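Local coordinates for protein fanconi-associated nuclease 1 homolog (Pseudomonas aeruginosa, PDB 5Y7Q) that is a bacterial homolog of the Fanconi-associated nuclease FAN1, a largely helical protein with a C-terminal VRR-NUC domain, modelled together with bound nucleic acid, at residues Q285-C290 with R301-S306; G310-A315 with D342-G347; R314-L319 with A330-A335; N522-P527 with Q552-R557. All blocks are in the same frame, centred on the assembly; numbering follows the deposited sequence.

Contact 1. Residues Q285-C290 with R301-S306; sequences QFAQHC and RLYRQS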
# COMPACT_ATOMS: atom_id res chain seq x y z
N GLN A 285 14.66 2.07 -0.43
CA GLN A 285 14.75 0.81 0.29
C GLN A 285 16.14 0.19 0.16
O GLN A 285 16.66 -0.39 1.12
CB GLN A 285 13.68 -0.15 -0.20
CG GLN A 285 12.37 0.54 -0.45
CD GLN A 285 11.19 -0.23 0.08
OE1 GLN A 285 10.06 -0.01 -0.35
NE2 GLN A 285 11.43 -1.15 1.02
N PHE A 286 16.75 0.30 -1.03
CA PHE A 286 18.13 -0.17 -1.18
C PHE A 286 19.01 0.45 -0.11
O PHE A 286 19.76 -0.25 0.58
CB PHE A 286 18.68 0.19 -2.56
CG PHE A 286 18.10 -0.61 -3.68
CD1 PHE A 286 17.19 -1.62 -3.43
CD2 PHE A 286 18.49 -0.37 -4.99
CE1 PHE A 286 16.68 -2.36 -4.46
CE2 PHE A 286 17.97 -1.10 -6.03
CZ PHE A 286 17.06 -2.10 -5.77
N ALA A 287 18.90 1.77 0.06
CA ALA A 287 19.68 2.47 1.06
C ALA A 287 19.39 1.95 2.47
O ALA A 287 20.31 1.72 3.25
CB ALA A 287 19.40 3.96 0.98
N GLN A 288 18.11 1.76 2.81
CA GLN A 288 17.79 1.23 4.13
C GLN A 288 18.50 -0.09 4.35
O GLN A 288 19.15 -0.30 5.39
CB GLN A 288 16.29 1.05 4.31
CG GLN A 288 15.55 2.33 4.60
CD GLN A 288 14.11 2.11 5.01
OE1 GLN A 288 13.47 1.16 4.58
NE2 GLN A 288 13.58 3.01 5.85
N HIS A 289 18.41 -0.98 3.37
CA HIS A 289 19.11 -2.25 3.46
C HIS A 289 20.60 -2.03 3.72
O HIS A 289 21.20 -2.69 4.57
CB HIS A 289 18.88 -3.05 2.19
CG HIS A 289 19.64 -4.34 2.12
ND1 HIS A 289 19.38 -5.40 2.96
CD2 HIS A 289 20.66 -4.73 1.32
CE1 HIS A 289 20.21 -6.39 2.68
NE2 HIS A 289 20.99 -6.01 1.69
N CYS A 290 21.20 -1.06 3.01
CA CYS A 290 22.62 -0.80 3.20
C CYS A 290 22.92 -0.39 4.63
O CYS A 290 23.86 -0.90 5.26
CB CYS A 290 23.08 0.30 2.25
SG CYS A 290 23.27 -0.26 0.60
N ARG A 301 25.16 7.48 -0.39
CA ARG A 301 25.07 7.67 -1.84
C ARG A 301 23.65 7.45 -2.35
O ARG A 301 23.07 8.32 -3.03
CB ARG A 301 26.02 6.69 -2.54
CG ARG A 301 27.08 7.29 -3.43
CD ARG A 301 27.59 6.22 -4.41
NE ARG A 301 29.01 6.39 -4.73
CZ ARG A 301 30.00 5.76 -4.11
NH1 ARG A 301 31.26 5.98 -4.48
NH2 ARG A 301 29.75 4.91 -3.11
N LEU A 302 23.05 6.30 -1.99
CA LEU A 302 21.74 5.94 -2.55
C LEU A 302 20.64 6.86 -2.03
O LEU A 302 19.79 7.31 -2.81
CB LEU A 302 21.42 4.47 -2.25
CG LEU A 302 22.37 3.38 -2.76
CD1 LEU A 302 21.97 1.99 -2.26
CD2 LEU A 302 22.43 3.35 -4.27
N TYR A 303 20.63 7.17 -0.73
CA TYR A 303 19.71 8.20 -0.22
C TYR A 303 19.88 9.54 -0.95
O TYR A 303 18.90 10.20 -1.30
CB TYR A 303 19.92 8.41 1.28
CG TYR A 303 19.36 7.36 2.21
CD1 TYR A 303 18.05 6.87 2.07
CD2 TYR A 303 20.14 6.86 3.26
CE1 TYR A 303 17.54 5.92 2.95
CE2 TYR A 303 19.64 5.91 4.13
CZ TYR A 303 18.34 5.44 3.97
OH TYR A 303 17.87 4.50 4.86
N ARG A 304 21.13 9.95 -1.18
CA ARG A 304 21.37 11.25 -1.80
C ARG A 304 20.88 11.32 -3.23
O ARG A 304 20.48 12.39 -3.69
CB ARG A 304 22.85 11.62 -1.73
CG ARG A 304 23.17 12.40 -0.46
CD ARG A 304 23.97 13.63 -0.73
NE ARG A 304 25.32 13.43 -0.24
CZ ARG A 304 26.26 14.37 -0.27
NH1 ARG A 304 25.97 15.56 -0.79
NH2 ARG A 304 27.47 14.10 0.20
N GLN A 305 20.85 10.20 -3.96
CA GLN A 305 20.31 10.28 -5.32
C GLN A 305 18.81 10.02 -5.38
O GLN A 305 18.26 9.87 -6.48
CB GLN A 305 21.09 9.37 -6.27
CG GLN A 305 20.78 7.92 -6.22
CD GLN A 305 21.91 7.11 -6.80
OE1 GLN A 305 21.70 6.31 -7.72
NE2 GLN A 305 23.13 7.34 -6.29
N SER A 306 18.13 9.95 -4.25
CA SER A 306 16.68 9.78 -4.20
C SER A 306 15.98 11.05 -3.71
O SER A 306 16.41 11.67 -2.72
CB SER A 306 16.32 8.60 -3.30
OG SER A 306 14.93 8.58 -3.03

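Contact 2. Residues G310-A315 with D342-G347; sequences GARLRA and DAERQG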
# COMPACT_ATOMS: atom_id res chain seq x y z
N GLY A 310 11.78 12.39 3.00
CA GLY A 310 12.55 11.92 4.14
C GLY A 310 13.91 11.32 3.81
O GLY A 310 14.64 10.94 4.74
N ALA A 311 14.30 11.25 2.53
CA ALA A 311 15.57 10.66 2.14
C ALA A 311 16.77 11.54 2.47
O ALA A 311 17.80 11.04 2.92
CB ALA A 311 15.56 10.34 0.64
N ARG A 312 16.69 12.85 2.20
CA ARG A 312 17.80 13.74 2.53
C ARG A 312 18.21 13.59 3.99
O ARG A 312 19.41 13.47 4.32
CB ARG A 312 17.40 15.18 2.24
CG ARG A 312 18.55 16.15 2.07
CD ARG A 312 18.03 17.51 2.42
NE ARG A 312 17.94 18.46 1.31
CZ ARG A 312 17.09 19.49 1.26
NH1 ARG A 312 16.22 19.70 2.24
NH2 ARG A 312 17.09 20.29 0.21
N LEU A 313 17.23 13.57 4.89
CA LEU A 313 17.48 13.34 6.30
C LEU A 313 18.24 12.04 6.53
O LEU A 313 19.24 12.01 7.27
CB LEU A 313 16.15 13.30 7.04
CG LEU A 313 16.00 13.99 8.37
CD1 LEU A 313 16.89 15.17 8.39
CD2 LEU A 313 14.54 14.40 8.48
N ARG A 314 17.78 10.96 5.90
CA ARG A 314 18.47 9.68 6.06
C ARG A 314 19.90 9.74 5.52
O ARG A 314 20.77 9.02 5.99
CB ARG A 314 17.68 8.56 5.39
CG ARG A 314 16.21 8.39 5.81
CD ARG A 314 16.02 8.35 7.33
NE ARG A 314 17.04 7.56 8.03
CZ ARG A 314 17.30 7.68 9.33
NH1 ARG A 314 16.63 8.56 10.09
NH2 ARG A 314 18.25 6.92 9.87
N ALA A 315 20.16 10.60 4.53
CA ALA A 315 21.53 10.72 4.04
C ALA A 315 22.41 11.46 5.05
O ALA A 315 23.54 11.04 5.33
CB ALA A 315 21.54 11.41 2.68
N ASP A 342 7.68 19.60 7.21
CA ASP A 342 7.82 19.88 8.63
C ASP A 342 8.57 18.77 9.33
O ASP A 342 9.34 19.03 10.27
CB ASP A 342 6.44 20.10 9.27
CG ASP A 342 5.85 21.47 8.92
OD1 ASP A 342 4.61 21.64 9.03
OD2 ASP A 342 6.63 22.36 8.52
N ALA A 343 8.40 17.53 8.86
CA ALA A 343 9.20 16.42 9.38
C ALA A 343 10.69 16.69 9.22
O ALA A 343 11.49 16.37 10.11
CB ALA A 343 8.83 15.12 8.67
N GLU A 344 11.06 17.31 8.11
CA GLU A 344 12.47 17.56 7.89
C GLU A 344 12.96 18.68 8.79
O GLU A 344 14.06 18.59 9.35
CB GLU A 344 12.72 17.85 6.41
CG GLU A 344 14.19 18.03 6.08
CD GLU A 344 14.55 17.64 4.65
OE1 GLU A 344 14.59 16.41 4.37
OE2 GLU A 344 14.79 18.56 3.84
N ARG A 345 12.15 19.73 8.99
CA ARG A 345 12.52 20.77 9.95
C ARG A 345 12.77 20.18 11.33
O ARG A 345 13.82 20.41 11.95
CB ARG A 345 11.43 21.86 10.02
CG ARG A 345 11.35 22.82 8.82
CD ARG A 345 10.43 24.04 9.05
NE ARG A 345 10.08 24.74 7.81
CZ ARG A 345 10.69 25.84 7.35
NH1 ARG A 345 11.70 26.38 8.02
NH2 ARG A 345 10.29 26.41 6.21
N GLN A 346 11.83 19.36 11.80
CA GLN A 346 11.96 18.80 13.14
C GLN A 346 13.21 17.93 13.26
O GLN A 346 13.93 18.02 14.27
CB GLN A 346 10.69 18.03 13.49
CG GLN A 346 10.80 17.16 14.72
CD GLN A 346 9.61 16.26 14.87
OE1 GLN A 346 8.75 16.22 13.99
NE2 GLN A 346 9.54 15.53 15.98
N GLY A 347 13.51 17.12 12.22
CA GLY A 347 14.69 16.25 12.27
C GLY A 347 16.01 17.01 12.24
O GLY A 347 16.95 16.67 12.97

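Contact 3. Residues R314-L319 with A330-A335; sequences RAIRSL and ALAREA. With nucleotides of chain D.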
# COMPACT_ATOMS: atom_id res chain seq x y z
N ARG A 314 17.78 10.96 5.90
CA ARG A 314 18.47 9.68 6.06
C ARG A 314 19.90 9.74 5.52
O ARG A 314 20.77 9.02 5.99
CB ARG A 314 17.68 8.56 5.39
CG ARG A 314 16.21 8.39 5.81
CD ARG A 314 16.02 8.35 7.33
NE ARG A 314 17.04 7.56 8.03
CZ ARG A 314 17.30 7.68 9.33
NH1 ARG A 314 16.63 8.56 10.09
NH2 ARG A 314 18.25 6.92 9.87
N ALA A 315 20.16 10.60 4.53
CA ALA A 315 21.53 10.72 4.04
C ALA A 315 22.41 11.46 5.05
O ALA A 315 23.54 11.04 5.33
CB ALA A 315 21.54 11.41 2.68
N ILE A 316 21.92 12.58 5.62
CA ILE A 316 22.67 13.25 6.68
C ILE A 316 22.98 12.27 7.80
O ILE A 316 24.14 12.09 8.21
CB ILE A 316 21.90 14.47 7.23
CG1 ILE A 316 21.62 15.47 6.11
CG2 ILE A 316 22.68 15.13 8.34
CD1 ILE A 316 20.38 16.29 6.34
N ARG A 317 21.95 11.59 8.30
CA ARG A 317 22.16 10.66 9.39
C ARG A 317 23.12 9.54 9.00
O ARG A 317 23.92 9.10 9.83
CB ARG A 317 20.82 10.10 9.86
CG ARG A 317 20.92 9.06 10.96
CD ARG A 317 21.69 9.54 12.19
NE ARG A 317 21.89 8.46 13.16
CZ ARG A 317 22.72 8.52 14.20
NH1 ARG A 317 23.44 9.61 14.42
NH2 ARG A 317 22.85 7.48 15.02
N SER A 318 23.10 9.08 7.74
CA SER A 318 24.05 8.05 7.33
C SER A 318 25.48 8.59 7.33
O SER A 318 26.39 7.90 7.80
CB SER A 318 23.71 7.50 5.95
OG SER A 318 22.59 6.63 6.02
N LEU A 319 25.70 9.79 6.80
CA LEU A 319 27.03 10.37 6.85
C LEU A 319 27.51 10.45 8.29
O LEU A 319 28.64 10.03 8.61
CB LEU A 319 27.06 11.74 6.18
CG LEU A 319 26.99 11.76 4.65
CD1 LEU A 319 26.41 13.06 4.11
CD2 LEU A 319 28.36 11.47 4.02
N ALA A 330 27.47 19.95 6.19
CA ALA A 330 27.21 20.70 4.96
C ALA A 330 25.81 20.42 4.44
O ALA A 330 25.03 21.34 4.16
CB ALA A 330 28.24 20.34 3.91
N LEU A 331 25.48 19.14 4.32
CA LEU A 331 24.17 18.76 3.82
C LEU A 331 23.08 19.27 4.75
O LEU A 331 22.05 19.77 4.29
CB LEU A 331 24.10 17.25 3.65
CG LEU A 331 22.84 16.71 2.97
CD1 LEU A 331 22.51 17.52 1.71
CD2 LEU A 331 23.04 15.25 2.66
N ALA A 332 23.31 19.18 6.05
CA ALA A 332 22.34 19.70 7.00
C ALA A 332 22.12 21.21 6.82
O ALA A 332 20.99 21.70 6.94
CB ALA A 332 22.78 19.38 8.43
N ARG A 333 23.18 21.96 6.53
CA ARG A 333 22.96 23.40 6.34
C ARG A 333 22.22 23.67 5.04
O ARG A 333 21.29 24.50 5.00
CB ARG A 333 24.29 24.14 6.37
CG ARG A 333 24.80 24.47 7.74
CD ARG A 333 25.85 25.56 7.65
NE ARG A 333 25.55 26.53 6.61
CZ ARG A 333 24.76 27.59 6.79
NH1 ARG A 333 24.21 27.79 8.00
NH2 ARG A 333 24.53 28.43 5.78
N GLU A 334 22.61 22.95 3.98
CA GLU A 334 21.87 22.95 2.72
C GLU A 334 20.39 22.71 2.96
O GLU A 334 19.54 23.51 2.56
CB GLU A 334 22.47 21.88 1.81
CG GLU A 334 22.02 21.84 0.37
CD GLU A 334 22.75 20.73 -0.39
OE1 GLU A 334 23.92 20.45 -0.03
OE2 GLU A 334 22.14 20.11 -1.31
N ALA A 335 20.07 21.64 3.68
CA ALA A 335 18.68 21.28 3.89
C ALA A 335 17.94 22.34 4.68
O ALA A 335 16.79 22.66 4.37
CB ALA A 335 18.61 19.95 4.62
P DA D 3 19.39 5.62 14.44
OP1 DA D 3 20.43 5.88 13.42
OP2 DA D 3 18.00 6.00 14.11
O5' DA D 3 19.41 4.06 14.84
C5' DA D 3 20.62 3.46 15.31
C4' DA D 3 20.50 1.95 15.50
O4' DA D 3 19.43 1.65 16.42
C3' DA D 3 20.16 1.15 14.27
O3' DA D 3 20.57 -0.19 14.50
C2' DA D 3 18.64 1.27 14.23
C1' DA D 3 18.33 1.11 15.71
N9 DA D 3 17.17 1.84 16.18
C8 DA D 3 16.89 3.16 16.01
N7 DA D 3 15.81 3.55 16.63
C5 DA D 3 15.37 2.41 17.28
C6 DA D 3 14.27 2.16 18.11
N6 DA D 3 13.38 3.09 18.44
N1 DA D 3 14.12 0.90 18.59
C2 DA D 3 15.02 -0.03 18.26
N3 DA D 3 16.10 0.09 17.49
C4 DA D 3 16.21 1.35 17.03
P DA D 2 17.82 11.20 17.30
OP1 DA D 2 18.40 11.67 16.03
OP2 DA D 2 16.35 11.31 17.47
O5' DA D 2 18.22 9.67 17.55
C5' DA D 2 19.55 9.31 17.94
C4' DA D 2 19.79 7.85 17.68
O4' DA D 2 19.19 7.07 18.75
C3' DA D 2 19.14 7.35 16.38
O3' DA D 2 19.93 6.36 15.77
C2' DA D 2 17.84 6.77 16.88
C1' DA D 2 18.27 6.16 18.18
N9 DA D 2 17.13 6.00 19.06
C8 DA D 2 16.19 6.94 19.36
N7 DA D 2 15.24 6.50 20.14
C5 DA D 2 15.57 5.17 20.33
C6 DA D 2 14.95 4.14 21.05
N6 DA D 2 13.84 4.31 21.76
N1 DA D 2 15.54 2.93 21.03
C2 DA D 2 16.66 2.76 20.33
N3 DA D 2 17.33 3.65 19.61
C4 DA D 2 16.72 4.84 19.65

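Contact 4. Residues N522-P527 with Q552-R557; sequences NRAGLP and QDNQLR. With nucleotides of chain C.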
# COMPACT_ATOMS: atom_id res chain seq x y z
N ASN A 522 0.87 14.18 6.76
CA ASN A 522 -0.05 14.70 7.76
C ASN A 522 -1.32 13.88 7.98
O ASN A 522 -2.14 14.26 8.81
CB ASN A 522 -0.41 16.13 7.40
CG ASN A 522 0.81 17.03 7.46
OD1 ASN A 522 1.67 16.83 8.31
ND2 ASN A 522 0.90 18.00 6.55
N ARG A 523 -1.54 12.78 7.26
CA ARG A 523 -2.79 12.09 7.53
C ARG A 523 -2.75 11.26 8.80
O ARG A 523 -3.81 10.84 9.26
CB ARG A 523 -3.17 11.21 6.35
CG ARG A 523 -2.09 10.26 5.91
CD ARG A 523 -2.37 9.80 4.52
NE ARG A 523 -3.69 9.20 4.40
CZ ARG A 523 -4.14 8.63 3.28
NH1 ARG A 523 -3.38 8.59 2.18
NH2 ARG A 523 -5.36 8.11 3.27
N ALA A 524 -1.57 11.06 9.39
CA ALA A 524 -1.41 10.29 10.61
C ALA A 524 -0.82 11.14 11.73
O ALA A 524 -0.22 12.20 11.49
CB ALA A 524 -0.51 9.08 10.39
N GLY A 525 -1.00 10.67 12.97
CA GLY A 525 -0.41 11.32 14.13
C GLY A 525 -1.38 12.07 15.04
O GLY A 525 -0.95 12.61 16.06
N LEU A 526 -2.66 12.10 14.71
CA LEU A 526 -3.62 12.78 15.55
C LEU A 526 -3.85 11.97 16.84
O LEU A 526 -3.63 10.76 16.86
CB LEU A 526 -4.94 12.97 14.81
CG LEU A 526 -4.98 14.03 13.69
CD1 LEU A 526 -4.04 13.73 12.53
CD2 LEU A 526 -6.37 14.16 13.16
N PRO A 527 -4.28 12.64 17.91
CA PRO A 527 -4.39 11.97 19.21
C PRO A 527 -5.30 10.74 19.20
O PRO A 527 -6.28 10.68 18.46
CB PRO A 527 -4.97 13.06 20.10
CG PRO A 527 -4.41 14.30 19.52
CD PRO A 527 -4.49 14.09 18.05
N GLN A 552 5.78 10.09 19.25
CA GLN A 552 6.43 10.02 17.95
C GLN A 552 6.68 11.43 17.42
O GLN A 552 6.31 12.43 18.04
CB GLN A 552 5.56 9.22 16.97
CG GLN A 552 5.49 7.70 17.19
CD GLN A 552 4.82 6.97 16.00
OE1 GLN A 552 5.41 6.06 15.39
NE2 GLN A 552 3.59 7.37 15.67
N ASP A 553 7.30 11.53 16.24
CA ASP A 553 7.59 12.83 15.66
C ASP A 553 6.33 13.50 15.15
O ASP A 553 6.06 14.68 15.46
CB ASP A 553 8.61 12.68 14.53
CG ASP A 553 9.98 12.31 15.03
OD1 ASP A 553 10.93 12.29 14.21
OD2 ASP A 553 10.11 12.05 16.25
N ASN A 554 5.53 12.78 14.35
CA ASN A 554 4.34 13.37 13.76
C ASN A 554 3.35 13.81 14.83
O ASN A 554 2.77 14.90 14.75
CB ASN A 554 3.69 12.40 12.75
CG ASN A 554 3.37 11.03 13.35
OD1 ASN A 554 3.93 10.62 14.36
ND2 ASN A 554 2.47 10.31 12.70
N GLN A 555 3.15 12.97 15.86
CA GLN A 555 2.29 13.36 16.98
C GLN A 555 2.73 14.70 17.55
O GLN A 555 1.89 15.57 17.79
CB GLN A 555 2.32 12.29 18.07
CG GLN A 555 1.79 10.94 17.62
CD GLN A 555 1.94 9.87 18.67
OE1 GLN A 555 3.00 9.72 19.29
NE2 GLN A 555 0.88 9.11 18.89
N LEU A 556 4.04 14.88 17.73
CA LEU A 556 4.56 16.14 18.28
C LEU A 556 4.25 17.31 17.37
O LEU A 556 3.92 18.41 17.86
CB LEU A 556 6.06 16.05 18.50
CG LEU A 556 6.53 15.69 19.90
CD1 LEU A 556 8.02 15.40 19.87
CD2 LEU A 556 6.18 16.82 20.85
N ARG A 557 4.38 17.13 16.06
CA ARG A 557 4.03 18.23 15.17
C ARG A 557 2.55 18.56 15.27
O ARG A 557 2.16 19.73 15.24
CB ARG A 557 4.43 17.90 13.73
CG ARG A 557 5.80 17.25 13.66
CD ARG A 557 6.39 17.23 12.25
NE ARG A 557 6.42 15.90 11.66
CZ ARG A 557 5.45 15.43 10.88
NH1 ARG A 557 4.40 16.21 10.63
NH2 ARG A 557 5.53 14.21 10.35
P DC C 7 2.55 3.85 12.35
OP1 DC C 7 2.19 5.21 12.84
OP2 DC C 7 3.75 3.63 11.50
O5' DC C 7 2.67 2.86 13.61
C5' DC C 7 2.80 3.39 14.93
C4' DC C 7 3.37 2.33 15.87
O4' DC C 7 4.53 1.72 15.25
C3' DC C 7 3.88 2.87 17.20
O3' DC C 7 3.88 1.81 18.17
C2' DC C 7 5.31 3.24 16.83
C1' DC C 7 5.67 1.99 16.05
N1 DC C 7 6.88 2.08 15.18
C2 DC C 7 7.51 0.89 14.82
O2 DC C 7 7.06 -0.18 15.24
N3 DC C 7 8.61 0.94 14.04
C4 DC C 7 9.08 2.12 13.60
N4 DC C 7 10.17 2.11 12.82
C5 DC C 7 8.44 3.36 13.95
C6 DC C 7 7.35 3.29 14.74

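Contact 1. Residues Q285-C290 with R301-S306
Ala287 points toward the 301-306 segment, and its CB sits over the face of the Tyr303 ring, 3.3 Å from the ring centroid and only 10° off the normal. This CH-pi contact places the small methyl above the middle of the ring. The same CB also touches Leu302, CB to CB at 3.8 Å, and so lies against two successive residues. Leu302 sends CD1 on to the flank of the first helix, where it packs against Phe286 CB (3.8 Å) and Cys290 SG (3.9 Å). Its CG stands beside the backbone N (chi1 -59°), which carries the isobutyl group over to Phe286 and Cys290, while Tyr303 turns its ring toward Ala287 and Gln288. Gln288 and Tyr303 cross at about a right angle, with CG of the glutamine 3.2 Å from Tyr303 OH. That hydroxyl has its hydrogen-bond partner one turn further along the first helix, Glu291, which ties the phenol oxygen to the helix that its ring packs on. Between the two segments the joining is apolar; the Tyr303-Glu291 bond adds a polar tie within this hairpin of consecutive helices, 273-292 and 296-304. Helix 258-264 closes the side of Phe286, Cys290 and Leu302 through Leu258 and Leu262, while Phe284 meets the Tyr303 ring edge-to-face and helix 311-321 packs on it through Arg314, Ala315 and Ser318.

Contact 2. Residues G310-A315 with D342-G347
Leu313 overlaps the backbone of the facing helix: its CD2 methyl lies 3.8 Å from Glu344 CA and 4.0 Å from Ala343 O, and approaches the bare CA of Gly347 at 4.2 Å. With no side chain at Gly347, the branched leucine meets a smooth patch of helix one turn long. Beside it, Arg312 and Glu344 cross at about a right angle and form a salt bridge from NH1 to OE2; the modelled separation is too short to be taken literally. The carboxylate oxygen comes to the edge of the guanidinium, near its plane, although the two flat groups are turned 42° apart. Helices 311-321 and 342-358 run nearly parallel, 20° between their local directions and 10.2 Å between axes, with helix 325-337 returning the chain between them, as in arrays of antiparallel helical hairpins. Glu344 reaches across because CG lies opposite its own backbone N (chi1 -176°), which brings the carboxylate to Arg312, OE1 lying by its CB and OE2 by NH1. Its OE2 also accepts a hydrogen bond from the backbone N of Glu340, so that N-H, and probably Arg312, would stabilise the negative charge. Ala335 of helix 325-337 touches both members of the ion pair.

Contact 3. Residues R314-L319 with A330-A335
Ile316 and Leu331 aim at each other and their branched side chains meet at a slant, CG1 of the isoleucine lying 3.6 Å from CG of the leucine. Ile316 holds CG1 beside its backbone N (chi1 -59°), which lays this branch across Leu331 and carries CD1 onward to the backbone of Ala332, 4.0 Å from its CA. The second branch, CG2, faces Ala332 CB, and CD1 also comes near Ala335 CB. On the other helix, Leu331 spreads CD2 between Ala315 CB (4.1 Å) and Leu319 CD1 (4.3 Å), one helical turn apart. No hydrogen bond crosses the interface: two antiparallel helices, 159° between their directions and 9.6 Å between axes, interlock by apolar branches alone.

The polar side of helix 311-321 is turned to nucleic acid. Arg317 presents the edge of its guanidinium, in plane, to phosphate oxygen OP1 of DA3 of chain D, with a fairly straight NE bond of 3.0 Å; weak bonds from NH2 go to the same OP1 and to O3' of DA2 of chain D. Glu320 pairs with Arg317 NH1 and probably helps steady the group. Arg314 lies nearby, one guanidinium face against Arg317 CB; its NH2 pairs with Glu291, and its edge is turned toward the same OP1 without bonding it. Its carbonyl O takes two donors from opposite faces, Ser318 N and Ser318 OG (3.0 Å). Among the surrounding helices, 342-358 covers the joint of Ile316, Ala332 and Ala335 with Leu348, Leu351 and Leu352, while Gln300 of helix 296-304 packs on Leu319.

Contact 4. Residues N522-P527 with Q552-R557
Gly525 and Gln555 bring their backbones together, CA to CA at 4.4 Å, where an irregular loop crosses the first turn of helix 553-564. Gly525 has a positive phi (107°), and its carbonyl O points at the helix backbone, where Gln555 CA lies 3.5 Å away in a CA-H...O contact. The hydrocarbon part of Gln555 lies over the same oxygen. Asn554 covers the CA side of the glycine: its ND2 lies 3.4 Å from Gly525 CA and 3.5 Å from Ala524 O. With CG held between its backbone N and carbonyl carbon (chi1 55°), Asn554 folds back over its own helix start, and OD1 takes a weak bond from Gln555 N. Gln555 in turn directs OE1 to the backbone N of Gln552, in the carbonyl plane, at 2.8 Å. Since Gln552 is the N-cap residue and Gln555 stands three positions on, this is one half of a capping box. Gln552 extends instead to DC7 of chain C, OE1 lying 3.2 Å from its C2'. At the far end, Asn522 OD1 lies 3.6 Å from Arg557 NH1, near the guanidinium plane but long.

The helix is the crossover between parallel strands 538-545 and 569-577 of the mixed sheet, a beta-alpha-beta unit, and Gln555 touches Lys545 of the first. Asp553 bridges to Arg350 of helix 342-358. Across the loop-helix joint no conventional hydrogen bond forms, so it rests on close packing of backbone and side chains, to which the CA-H...O contact probably adds a little, while the hydrogen bond from Gln552 N to Gln555 OE1 lies within the helix start.

Overall arrangement
Contacts 1 and 3 are buried and apolar, each joining consecutive helices; contact 2 lies at the surface and adds an ion pair, and contact 4 is partly buried, polar and close to the backbone. Contacts 2 and 3 share helix 311-321, through Arg314 and Ala315, and meet again where Arg312 CD packs on Ala335 CB at 3.3 Å. Tyr303 of contact 1 packs on the same helix, so the first three form one helical array. Contact 4 belongs to the VRR-NUC domain and reaches that array through Gln346 and Arg557, touching contact 2 but neither 1 nor 3. Nucleic acid meets contacts 3 and 4 and comes within about 4 Å (nearest atoms) of contact 2.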